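Local coordinates for protein alpha-rhamnosidase (PDB 6I60) that probably hydrolyses alpha-L-rhamnosides, releasing terminal non-reducing alpha-L-rhamnose residues, at residues Ser513-Glu516 / Ala517-Phe521. Sequence-based numbering, arbitrary orientation.
Sequences SAEE and AIFNF
Glu516 and Asn520, one turn apart on the short helix 514-520, are joined first through the backbone: Asn520 N donates to Glu516 O at 3.0 Å, well short of straight at an N-H...O angle of 140°. Their side chains then pass at a slant, Glu516 OE1 lying 3.6 Å from Asn520 ND2 and the carboxylate and amide planes turned 43° apart. Glu516 sets CG anti to its backbone N (chi1 158°), and a bend at chi2 folds the acid back over the start of Ala517, bringing OE1 to 3.4 Å from Ala517 CA. The same oxygen approaches Phe521 CE2 obliquely, at 3.9 Å. One face of the Phe521 ring is occupied by Asn520 CB, which stands over the ring centre. One position back along the chain, Glu515 O lies at the edge of the Phe519 ring and in its plane, 3.4 Å from CD1; Phe519 N donates to the same carbonyl. Ser513 O and Ala514 O accept from Ala517 N and Ile518 N, and Phe521 N donates to Ala517 O, making five successive i to i+4 bonds. Cutting Glu516 back to an alanine is likely to strip Ala517 and Phe521 CE2 of the carboxylate beside them and open a gap next to the Asn520 amide. That amide is positioned from outside, OD1 bonding Tyr831 OH and ND2 Asp827 OD2, while Glu515 forms a salt bridge with Arg765 and a hydrogen bond with Tyr575. Helix 514-520 is a short buried helix of the six-hairpin (alpha/alpha)6-barrel glycosidase domain of bacterial alpha-L-rhamnosidases: Ala517 and Phe521 pack on helix 473-488, Ala514 and Ile518 on helix 564-576, and Glu515, Glu516 and Phe519 on helix 826-835, while Asn520 is linked by backbone hydrogen bonding to Asn465, just ahead of strand 466-470.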
loop_
_atom_site.group_PDB
_atom_site.type_symbol
_atom_site.label_atom_id
_atom_site.label_comp_id
_atom_site.label_asym_id
_atom_site.label_seq_id
_atom_site.Cartn_x
_atom_site.Cartn_y
_atom_site.Cartn_z
ATOM N N SER A 513 9.563 -3.329 -1.429
ATOM C CA SER A 513 8.760 -2.615 -2.411
ATOM C C SER A 513 8.070 -1.389 -1.827
ATOM O O SER A 513 7.230 -0.784 -2.501
ATOM C CB SER A 513 7.724 -3.554 -3.038
ATOM O OG SER A 513 6.771 -3.993 -2.085
ATOM N N ALA A 514 8.413 -1.002 -0.596
ATOM C CA ALA A 514 7.744 0.136 0.028
ATOM C C ALA A 514 8.127 1.447 -0.647
ATOM O O ALA A 514 7.291 2.345 -0.787
ATOM C CB ALA A 514 8.067 0.181 1.522
ATOM N N GLU A 515 9.386 1.575 -1.074
ATOM C CA GLU A 515 9.815 2.803 -1.738
ATOM C C GLU A 515 9.152 2.967 -3.099
ATOM O O GLU A 515 8.844 4.095 -3.506
ATOM C CB GLU A 515 11.337 2.820 -1.880
ATOM C CG GLU A 515 11.904 4.148 -2.358
ATOM C CD GLU A 515 13.420 4.178 -2.336
ATOM O OE1 GLU A 515 14.044 3.221 -2.840
ATOM O OE2 GLU A 515 13.989 5.159 -1.814
ATOM N N GLU A 516 8.919 1.863 -3.813
ATOM C CA GLU A 516 8.260 1.954 -5.111
ATOM C C GLU A 516 6.808 2.390 -4.964
ATOM O O GLU A 516 6.336 3.258 -5.708
ATOM C CB GLU A 516 8.349 0.611 -5.837
ATOM C CG GLU A 516 7.294 0.411 -6.914
ATOM C CD GLU A 516 6.075 -0.337 -6.405
ATOM O OE1 GLU A 516 4.944 0.146 -6.629
ATOM O OE2 GLU A 516 6.247 -1.402 -5.778
ATOM N N ALA A 517 6.087 1.799 -4.007
ATOM C CA ALA A 517 4.676 2.125 -3.826
ATOM C C ALA A 517 4.492 3.583 -3.425
ATOM O O ALA A 517 3.529 4.237 -3.846
ATOM C CB ALA A 517 4.057 1.197 -2.782
ATOM N N ILE A 518 5.406 4.111 -2.610
ATOM C CA ILE A 518 5.321 5.511 -2.207
ATOM C C ILE A 518 5.487 6.422 -3.416
ATOM O O ILE A 518 4.768 7.417 -3.566
ATOM C CB ILE A 518 6.362 5.807 -1.112
ATOM C CG1 ILE A 518 5.900 5.230 0.226
ATOM C CG2 ILE A 518 6.607 7.300 -0.986
ATOM C CD1 ILE A 518 6.956 5.284 1.307
ATOM N N PHE A 519 6.423 6.087 -4.309
ATOM C CA PHE A 519 6.632 6.897 -5.505
ATOM C C PHE A 519 5.429 6.855 -6.438
ATOM O O PHE A 519 5.133 7.849 -7.110
ATOM C CB PHE A 519 7.883 6.431 -6.249
ATOM C CG PHE A 519 9.097 7.267 -5.973
ATOM C CD1 PHE A 519 10.070 6.828 -5.090
ATOM C CD2 PHE A 519 9.263 8.496 -6.591
ATOM C CE1 PHE A 519 11.186 7.598 -4.829
ATOM C CE2 PHE A 519 10.378 9.271 -6.335
ATOM C CZ PHE A 519 11.341 8.822 -5.452
ATOM N N ASN A 520 4.724 5.726 -6.487
ATOM C CA ASN A 520 3.624 5.558 -7.427
ATOM C C ASN A 520 2.264 5.899 -6.837
ATOM O O ASN A 520 1.390 6.384 -7.565
ATOM C CB ASN A 520 3.596 4.118 -7.949
ATOM C CG ASN A 520 4.588 3.888 -9.068
ATOM O OD1 ASN A 520 4.687 4.686 -10.000
ATOM N ND2 ASN A 520 5.331 2.790 -8.982
ATOM N N PHE A 521 2.060 5.660 -5.542
ATOM C CA PHE A 521 0.744 5.805 -4.937
ATOM C C PHE A 521 0.857 6.523 -3.601
ATOM O O PHE A 521 1.918 6.550 -2.972
ATOM C CB PHE A 521 0.064 4.441 -4.747
ATOM C CG PHE A 521 0.260 3.500 -5.905
ATOM C CD1 PHE A 521 -0.410 3.700 -7.101
ATOM C CD2 PHE A 521 1.119 2.419 -5.800
ATOM C CE1 PHE A 521 -0.229 2.840 -8.167
ATOM C CE2 PHE A 521 1.302 1.556 -6.863
ATOM C CZ PHE A 521 0.627 1.768 -8.047
#